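Local coordinates for protein alpha-ketoglutarate-dependent non-heme iron oxygenase EasH (Aspergillus japonicus, PDB 5M0T) that probably acts as an iron(II)- and 2-oxoglutarate-dependent oxygenase in the biosynthesis of the ergot alkaloid cycloclavine, at residues A[230-235]-A[262-267]; A[23-28]-A[101-106]; A[15-20]-A[94-99]. One frame throughout, in Å; residues are numbered along the deposited sequence.

Contact 1: residues A[230-235]-A[262-267]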
loop_
_atom_site.group_PDB
_atom_site.type_symbol
_atom_site.label_atom_id
_atom_site.label_comp_id
_atom_site.label_asym_id
_atom_site.label_seq_id
_atom_site.Cartn_x
_atom_site.Cartn_y
_atom_site.Cartn_z
ATOM N N GLN A 230 5.668 8.018 -3.471
ATOM C CA GLN A 230 4.253 7.713 -3.495
ATOM C C GLN A 230 3.583 7.958 -2.152
ATOM O O GLN A 230 4.191 7.776 -1.106
ATOM C CB GLN A 230 4.116 6.252 -3.907
ATOM C CG GLN A 230 2.744 5.620 -3.821
ATOM C CD GLN A 230 2.725 4.299 -4.574
ATOM O OE1 GLN A 230 2.918 4.264 -5.785
ATOM N NE2 GLN A 230 2.551 3.214 -3.850
ATOM N N SER A 231 2.326 8.370 -2.214
ATOM C CA SER A 231 1.429 8.432 -1.054
ATOM C C SER A 231 1.442 7.121 -0.245
ATOM O O SER A 231 1.246 6.036 -0.804
ATOM C CB SER A 231 -0.006 8.742 -1.539
ATOM O OG SER A 231 -0.957 8.538 -0.519
ATOM N N CYS A 232 1.624 7.229 1.070
ATOM C CA CYS A 232 1.819 6.041 1.911
ATOM C C CYS A 232 0.626 5.067 1.969
ATOM O O CYS A 232 0.819 3.890 2.292
ATOM C CB CYS A 232 2.235 6.426 3.326
ATOM S SG CYS A 232 0.933 7.238 4.273
ATOM N N GLN A 233 -0.580 5.554 1.668
ATOM C CA GLN A 233 -1.780 4.695 1.616
ATOM C C GLN A 233 -1.736 3.638 0.485
ATOM O O GLN A 233 -2.475 2.660 0.553
ATOM C CB GLN A 233 -3.063 5.520 1.494
ATOM C CG GLN A 233 -3.289 6.134 0.116
ATOM C CD GLN A 233 -4.418 7.165 0.105
ATOM O OE1 GLN A 233 -5.520 6.902 0.585
ATOM N NE2 GLN A 233 -4.148 8.344 -0.455
ATOM N N PHE A 234 -0.893 3.855 -0.532
ATOM C CA PHE A 234 -0.738 2.907 -1.651
ATOM C C PHE A 234 0.493 2.008 -1.518
ATOM O O PHE A 234 1.613 2.472 -1.225
ATOM C CB PHE A 234 -0.696 3.629 -2.999
ATOM C CG PHE A 234 -1.914 4.450 -3.270
ATOM C CD1 PHE A 234 -3.147 3.842 -3.429
ATOM C CD2 PHE A 234 -1.841 5.853 -3.317
ATOM C CE1 PHE A 234 -4.287 4.606 -3.670
ATOM C CE2 PHE A 234 -2.976 6.616 -3.546
ATOM C CZ PHE A 234 -4.203 5.994 -3.729
ATOM N N THR A 235 0.266 0.717 -1.753
ATOM C CA THR A 235 1.295 -0.301 -1.693
ATOM C C THR A 235 2.444 0.033 -2.656
ATOM O O THR A 235 2.207 0.367 -3.812
ATOM C CB THR A 235 0.705 -1.687 -2.037
ATOM O OG1 THR A 235 -0.417 -1.966 -1.178
ATOM C CG2 THR A 235 1.747 -2.781 -1.873
ATOM N N ARG A 262 9.555 1.540 8.477
ATOM C CA ARG A 262 8.942 2.246 9.608
ATOM C C ARG A 262 7.477 2.533 9.359
ATOM O O ARG A 262 6.984 2.461 8.230
ATOM C CB ARG A 262 9.678 3.560 9.923
ATOM C CG ARG A 262 10.913 3.388 10.782
ATOM C CD ARG A 262 11.849 4.583 10.730
ATOM N NE ARG A 262 13.116 4.292 11.394
ATOM C CZ ARG A 262 13.333 4.351 12.710
ATOM N NH1 ARG A 262 12.376 4.682 13.580
ATOM N NH2 ARG A 262 14.533 4.054 13.166
ATOM N N THR A 263 6.795 2.874 10.449
ATOM C CA THR A 263 5.390 3.203 10.428
ATOM C C THR A 263 5.205 4.552 9.744
ATOM O O THR A 263 6.011 5.463 9.909
ATOM C CB THR A 263 4.836 3.189 11.860
ATOM O OG1 THR A 263 4.850 1.838 12.346
ATOM C CG2 THR A 263 3.415 3.785 11.961
ATOM N N VAL A 264 4.137 4.645 8.953
ATOM C CA VAL A 264 3.800 5.838 8.173
ATOM C C VAL A 264 2.386 6.240 8.561
ATOM O O VAL A 264 1.576 5.386 8.893
ATOM C CB VAL A 264 3.918 5.615 6.648
ATOM C CG1 VAL A 264 5.369 5.527 6.227
ATOM C CG2 VAL A 264 3.162 4.365 6.186
ATOM N N SER A 265 2.113 7.541 8.565
ATOM C CA SER A 265 0.799 8.066 8.958
ATOM C C SER A 265 -0.020 8.457 7.728
ATOM O O SER A 265 0.389 9.316 6.949
ATOM C CB SER A 265 0.938 9.284 9.882
ATOM O OG SER A 265 -0.348 9.662 10.391
ATOM N N ALA A 266 -1.171 7.816 7.561
ATOM C CA ALA A 266 -2.098 8.132 6.475
ATOM C C ALA A 266 -3.159 9.046 7.059
ATOM O O ALA A 266 -4.099 8.560 7.683
ATOM C CB ALA A 266 -2.724 6.855 5.932
ATOM N N LYS A 267 -2.985 10.361 6.886
ATOM C CA LYS A 267 -3.845 11.392 7.529
ATOM C C LYS A 267 -4.217 11.047 8.970
ATOM O O LYS A 267 -5.390 11.022 9.321
ATOM C CB LYS A 267 -5.137 11.640 6.735
ATOM C CG LYS A 267 -4.977 12.248 5.347
ATOM C CD LYS A 267 -4.278 13.606 5.287
ATOM C CE LYS A 267 -5.056 14.753 5.913
ATOM N NZ LYS A 267 -4.315 16.016 5.618
#
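Cys232, which meets Val264, Ser265 and Ala266, rides on a turn tied across its base by one amide nitrogen: NE2 of Gln230 donates to Thr235 O at 2.9 Å and, more weakly, to Phe234 O. The first of these bonds lies in the amide plane of Gln230 yet comes down on the carbonyl of Thr235 from above, the donor standing 70° out of its plane. Within the tie, Ser231 to Phe234 form a type I beta turn, closed by Phe234 N to Ser231 O at 3.1 Å. Gln233 packs CG over the centre of the Phe234 ring, 3.6 Å above it. The turn begins at the last residue of strand 222-231 of the large sheet of this cupin-type beta fold, while Val264 to Ala266 form one arm of a small antiparallel pair with strand 269-271. The cysteine connects the two. With chi1 of Cys232 at 69°, its SG sits between the backbone N and the carbonyl carbon, and Cys232 SG lies 3.4 Å from Ser265 O and 4.0 Å from Ala266 CB. Cys232 CB meets Val264 CG2 at 3.6 Å. No hydrogen bond crosses directly; instead Cys232 and Ser265 both make backbone bonds to Asp111, whose OD2 also takes the N-H of Ser265. At the dimer interface Cys232 O accepts from Thr235 OG1 of the second subunit, and the reciprocal bond is also made.

Contact 2: residues A[23-28]-A[101-106]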
loop_
_atom_site.group_PDB
_atom_site.type_symbol
_atom_site.label_atom_id
_atom_site.label_comp_id
_atom_site.label_asym_id
_atom_site.label_seq_id
_atom_site.Cartn_x
_atom_site.Cartn_y
_atom_site.Cartn_z
ATOM N N ALA A 23 9.301 27.347 -5.047
ATOM C CA ALA A 23 9.335 27.778 -6.437
ATOM C C ALA A 23 9.180 26.600 -7.386
ATOM O O ALA A 23 8.477 26.698 -8.369
ATOM C CB ALA A 23 10.623 28.526 -6.717
ATOM N N ILE A 24 9.814 25.480 -7.069
ATOM C CA ILE A 24 9.715 24.270 -7.892
ATOM C C ILE A 24 8.307 23.672 -7.810
ATOM O O ILE A 24 7.739 23.245 -8.844
ATOM C CB ILE A 24 10.794 23.235 -7.497
ATOM C CG1 ILE A 24 12.175 23.809 -7.837
ATOM C CG2 ILE A 24 10.581 21.907 -8.224
ATOM C CD1 ILE A 24 13.343 23.079 -7.237
ATOM N N PHE A 25 7.737 23.662 -6.602
ATOM C CA PHE A 25 6.393 23.153 -6.418
ATOM C C PHE A 25 5.343 23.941 -7.186
ATOM O O PHE A 25 4.371 23.352 -7.672
ATOM C CB PHE A 25 5.991 23.058 -4.948
ATOM C CG PHE A 25 4.676 22.331 -4.746
ATOM C CD1 PHE A 25 4.583 20.966 -5.035
ATOM C CD2 PHE A 25 3.540 23.005 -4.311
ATOM C CE1 PHE A 25 3.388 20.289 -4.877
ATOM C CE2 PHE A 25 2.343 22.337 -4.147
ATOM C CZ PHE A 25 2.258 20.973 -4.438
ATOM N N GLN A 26 5.546 25.250 -7.310
ATOM C CA GLN A 26 4.606 26.108 -8.024
ATOM C C GLN A 26 4.530 25.761 -9.522
ATOM O O GLN A 26 3.437 25.632 -10.059
ATOM C CB GLN A 26 4.975 27.567 -7.833
ATOM C CG GLN A 26 3.926 28.537 -8.315
ATOM C CD GLN A 26 4.330 29.994 -8.083
ATOM O OE1 GLN A 26 4.880 30.353 -7.039
ATOM N NE2 GLN A 26 4.046 30.840 -9.063
ATOM N N VAL A 27 5.686 25.608 -10.175
ATOM C CA VAL A 27 5.716 25.201 -11.584
ATOM C C VAL A 27 5.091 23.802 -11.758
ATOM O O VAL A 27 4.387 23.550 -12.731
ATOM C CB VAL A 27 7.146 25.220 -12.188
ATOM C CG1 VAL A 27 7.114 24.776 -13.652
ATOM C CG2 VAL A 27 7.756 26.610 -12.087
ATOM N N LEU A 28 5.344 22.912 -10.799
ATOM C CA LEU A 28 4.768 21.567 -10.800
ATOM C C LEU A 28 3.233 21.592 -10.746
ATOM O O LEU A 28 2.586 20.862 -11.479
ATOM C CB LEU A 28 5.336 20.741 -9.638
ATOM C CG LEU A 28 5.023 19.251 -9.626
ATOM C CD1 LEU A 28 5.700 18.566 -10.801
ATOM C CD2 LEU A 28 5.452 18.606 -8.315
ATOM N N CYS A 101 7.864 16.364 -1.694
ATOM C CA CYS A 101 6.943 15.296 -1.294
ATOM C C CYS A 101 5.970 15.750 -0.194
ATOM O O CYS A 101 4.783 15.430 -0.261
ATOM C CB CYS A 101 7.706 14.048 -0.860
ATOM S SG CYS A 101 8.603 13.226 -2.209
ATOM N N LYS A 102 6.468 16.492 0.801
ATOM C CA LYS A 102 5.602 17.022 1.854
ATOM C C LYS A 102 4.508 17.915 1.288
ATOM O O LYS A 102 3.377 17.846 1.729
ATOM C CB LYS A 102 6.396 17.805 2.902
ATOM C CG LYS A 102 7.148 16.923 3.883
ATOM C CD LYS A 102 7.897 17.757 4.910
ATOM C CE LYS A 102 8.986 16.953 5.596
ATOM N NZ LYS A 102 9.979 17.895 6.177
ATOM N N ARG A 103 4.851 18.736 0.301
ATOM C CA ARG A 103 3.876 19.610 -0.335
ATOM C C ARG A 103 2.884 18.862 -1.225
ATOM O O ARG A 103 1.715 19.187 -1.223
ATOM C CB ARG A 103 4.572 20.692 -1.148
ATOM C CG ARG A 103 5.092 21.821 -0.293
ATOM C CD ARG A 103 5.897 22.810 -1.109
ATOM N NE ARG A 103 6.987 23.348 -0.309
ATOM C CZ ARG A 103 6.835 24.227 0.678
ATOM N NH1 ARG A 103 5.636 24.740 0.991
ATOM N NH2 ARG A 103 7.914 24.625 1.349
ATOM N N LEU A 104 3.352 17.892 -2.003
ATOM C CA LEU A 104 2.451 17.141 -2.887
ATOM C C LEU A 104 1.503 16.242 -2.091
ATOM O O LEU A 104 0.285 16.262 -2.311
ATOM C CB LEU A 104 3.222 16.319 -3.912
ATOM C CG LEU A 104 2.367 15.773 -5.071
ATOM C CD1 LEU A 104 1.893 16.891 -5.991
ATOM C CD2 LEU A 104 3.176 14.727 -5.844
ATOM N N PHE A 105 2.066 15.487 -1.151
ATOM C CA PHE A 105 1.331 14.435 -0.460
ATOM C C PHE A 105 0.694 14.834 0.866
ATOM O O PHE A 105 -0.265 14.200 1.297
ATOM C CB PHE A 105 2.246 13.227 -0.252
ATOM C CG PHE A 105 2.767 12.641 -1.529
ATOM C CD1 PHE A 105 1.901 12.171 -2.492
ATOM C CD2 PHE A 105 4.126 12.548 -1.763
ATOM C CE1 PHE A 105 2.379 11.614 -3.677
ATOM C CE2 PHE A 105 4.609 11.989 -2.945
ATOM C CZ PHE A 105 3.735 11.523 -3.909
ATOM N N GLY A 106 1.221 15.857 1.527
ATOM C CA GLY A 106 0.699 16.288 2.813
ATOM C C GLY A 106 -0.793 16.566 2.855
ATOM O O GLY A 106 -1.462 16.147 3.802
#
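The ring of Phe25 takes CB of Arg103 over one face and CD1 of Leu104 at its edge, in the ring plane. The first is a CH-pi contact almost straight above the centre: CB of Arg103 stands 3.7 Å from the centroid of the Phe25 ring, only 4° off the normal. CD of the same arginine continues past the root of the ring, 3.8 Å from Phe25 CB, and the guanidinium then turns away, its plane 42° from that of the phenyl group. At the rim, CE1 of Phe25 meets Leu104 CD1 at 3.9 Å, while CZ reaches the backbone and comes within 3.7 Å of Arg103 O. A chi1 of -171°, with CG anti to the backbone N, carries the phenyl group from helix 21-31 to helix 95-105. Between residues 23-28 and 101-106 the nearest CA atoms are those of Phe25 and Arg103, 7.5 Å apart. Both helices lie on the large sheet of the cupin fold: Leu28 and Leu104 each touch Leu153 of strand 152-158. The other branch of Leu104, CD2, lies over a face of the Phe105 ring, offset toward its rim. No hydrogen bond joins the two segments. The arginine divides its work, CB covering the aromatic face, CD its root, and NH2 forming a salt bridge with Asp21, so the helix pair is joined here by apolar contact with the charge kept at the margin.

Contact 3: residues A[15-20]-A[94-99]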
loop_
_atom_site.group_PDB
_atom_site.type_symbol
_atom_site.label_atom_id
_atom_site.label_comp_id
_atom_site.label_asym_id
_atom_site.label_seq_id
_atom_site.Cartn_x
_atom_site.Cartn_y
_atom_site.Cartn_z
ATOM N N ILE A 15 14.253 25.111 -14.005
ATOM C CA ILE A 15 14.464 25.889 -12.776
ATOM C C ILE A 15 15.615 25.266 -11.976
ATOM O O ILE A 15 15.691 24.047 -11.839
ATOM C CB ILE A 15 13.145 25.986 -11.950
ATOM C CG1 ILE A 15 13.183 27.130 -10.951
ATOM C CG2 ILE A 15 12.831 24.685 -11.264
ATOM C CD1 ILE A 15 11.856 27.329 -10.246
ATOM N N PRO A 16 16.540 26.099 -11.467
ATOM C CA PRO A 16 17.674 25.527 -10.720
ATOM C C PRO A 16 17.278 24.948 -9.364
ATOM O O PRO A 16 16.335 25.433 -8.729
ATOM C CB PRO A 16 18.621 26.723 -10.550
ATOM C CG PRO A 16 17.757 27.931 -10.683
ATOM C CD PRO A 16 16.665 27.559 -11.635
ATOM N N ARG A 17 18.003 23.914 -8.938
ATOM C CA ARG A 17 17.820 23.287 -7.617
ATOM C C ARG A 17 17.863 24.310 -6.458
ATOM O O ARG A 17 17.131 24.195 -5.484
ATOM C CB ARG A 17 18.913 22.232 -7.412
ATOM C CG ARG A 17 18.760 21.393 -6.159
ATOM C CD ARG A 17 20.048 20.713 -5.726
ATOM N NE ARG A 17 19.854 20.238 -4.364
ATOM C CZ ARG A 17 19.244 19.112 -3.998
ATOM N NH1 ARG A 17 18.776 18.247 -4.882
ATOM N NH2 ARG A 17 19.129 18.848 -2.699
ATOM N N SER A 18 18.712 25.320 -6.599
ATOM C CA SER A 18 18.871 26.369 -5.597
ATOM C C SER A 18 17.646 27.292 -5.398
ATOM O O SER A 18 17.601 28.046 -4.410
ATOM C CB SER A 18 20.079 27.221 -5.963
ATOM O OG SER A 18 19.847 27.877 -7.199
ATOM N N ALA A 19 16.682 27.259 -6.327
ATOM C CA ALA A 19 15.460 28.058 -6.207
ATOM C C ALA A 19 14.563 27.585 -5.059
ATOM O O ALA A 19 13.767 28.361 -4.508
ATOM C CB ALA A 19 14.694 28.062 -7.514
ATOM N N GLY A 20 14.715 26.317 -4.685
ATOM C CA GLY A 20 14.073 25.787 -3.493
ATOM C C GLY A 20 12.757 25.127 -3.855
ATOM O O GLY A 20 12.281 25.248 -4.981
ATOM N N ASP A 94 17.571 13.569 0.993
ATOM C CA ASP A 94 17.682 14.850 0.294
ATOM C C ASP A 94 16.557 15.821 0.695
ATOM O O ASP A 94 15.377 15.534 0.498
ATOM C CB ASP A 94 17.655 14.635 -1.219
ATOM C CG ASP A 94 18.077 15.862 -1.984
ATOM O OD1 ASP A 94 17.213 16.537 -2.573
ATOM O OD2 ASP A 94 19.281 16.187 -1.975
ATOM N N GLU A 95 16.941 16.974 1.242
ATOM C CA GLU A 95 15.979 17.987 1.679
ATOM C C GLU A 95 15.056 18.504 0.590
ATOM O O GLU A 95 13.897 18.757 0.866
ATOM C CB GLU A 95 16.690 19.150 2.385
ATOM C CG GLU A 95 16.967 18.783 3.840
ATOM C CD GLU A 95 18.138 19.507 4.480
ATOM O OE1 GLU A 95 19.272 19.392 3.969
ATOM O OE2 GLU A 95 17.931 20.155 5.533
ATOM N N LEU A 96 15.542 18.652 -0.635
ATOM C CA LEU A 96 14.672 19.094 -1.721
ATOM C C LEU A 96 13.608 18.027 -2.063
ATOM O O LEU A 96 12.437 18.354 -2.223
ATOM C CB LEU A 96 15.473 19.491 -2.970
ATOM C CG LEU A 96 14.615 19.910 -4.168
ATOM C CD1 LEU A 96 13.758 21.102 -3.792
ATOM C CD2 LEU A 96 15.467 20.237 -5.374
ATOM N N LEU A 97 14.020 16.767 -2.161
ATOM C CA LEU A 97 13.081 15.676 -2.408
ATOM C C LEU A 97 11.976 15.670 -1.354
ATOM O O LEU A 97 10.802 15.612 -1.674
ATOM C CB LEU A 97 13.812 14.326 -2.425
ATOM C CG LEU A 97 13.026 13.041 -2.739
ATOM C CD1 LEU A 97 13.895 12.060 -3.534
ATOM C CD2 LEU A 97 12.476 12.382 -1.482
ATOM N N HIS A 98 12.367 15.746 -0.096
ATOM C CA HIS A 98 11.409 15.694 0.994
ATOM C C HIS A 98 10.514 16.926 1.077
ATOM O O HIS A 98 9.344 16.798 1.394
ATOM C CB HIS A 98 12.129 15.446 2.312
ATOM C CG HIS A 98 12.653 14.059 2.431
ATOM N ND1 HIS A 98 11.824 12.976 2.609
ATOM C CD2 HIS A 98 13.908 13.569 2.358
ATOM C CE1 HIS A 98 12.547 11.874 2.658
ATOM N NE2 HIS A 98 13.814 12.207 2.508
ATOM N N GLY A 99 11.045 18.106 0.772
ATOM C CA GLY A 99 10.223 19.325 0.734
ATOM C C GLY A 99 9.101 19.235 -0.289
ATOM O O GLY A 99 7.967 19.602 -0.000
#
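Arg17 and Asp94 approach from opposite directions, each with its CG trans to the backbone N (chi1 -173° and -167°), and the arginine chain stays extended from CG to NE until its guanidinium arrives at the carboxylate. Asp94 is the N-cap of helix 95-105, and the salt bridge therefore fastens the start of that helix to the short 3-10 turn that follows edge strand 14-16 of the large sheet in this cupin-type fold. The grip is end-on, with two nitrogens. NH2 of Arg17 bonds OD2 of Asp94 at 2.8 Å and OD1 at 3.0 Å, and NH1 adds a longer bond of 3.3 Å to Asp94 OD1. All three meet the carboxylate on its syn side, but the two flat groups are not coplanar: their planes stand 67° apart. Leu97 N meets OD1 of Asp94 on its anti side at 3.2 Å, and Leu96 N adds a weak bond to the same oxygen. One oxygen thus serves both the arginine and the helix start, and the guanidinium, together with the N-H groups of the helix start, would be expected to favour the ionised carboxylate. NH1 of Arg17 also has a weak bond to Phe39 O, which may help to fix the rotation of the guanidinium. Leu96 supplies the apolar half of the contact by sliding past the arginine: its CB lies 3.5 Å above the guanidinium plane, offset toward the rim, and its CD2 touches Arg17 CG at 3.6 Å. The other branch of Leu96 turns to Gly20, the N-cap residue of helix 21-31, where Leu96 CD1 rests 4.1 Å from Gly20 C.

Contacts 2 and 3 are neighbours, their centres about 10 Å apart, because both use helix 95-105: contact 3 engages its first turn and contact 2 its last. Ile24 bridges them, with CG1 3.6 Å from Ile15 CG2 and CD1 4.0 Å from Leu96 CD1. Contact 1 lies about 17 Å from contact 2, centre to centre, and touches it where Ser231 N comes 3.6 Å from Phe105 CE1; the centres of contacts 1 and 3 are about 22 Å apart, with nearest atoms about 8 Å apart and no touch. None of the three supplies a ligand to the iron, held by His132, Glu134 and His210. The strand leading into contact 1 nevertheless begins at Arg222, which lines the 2-oxoglutarate pocket.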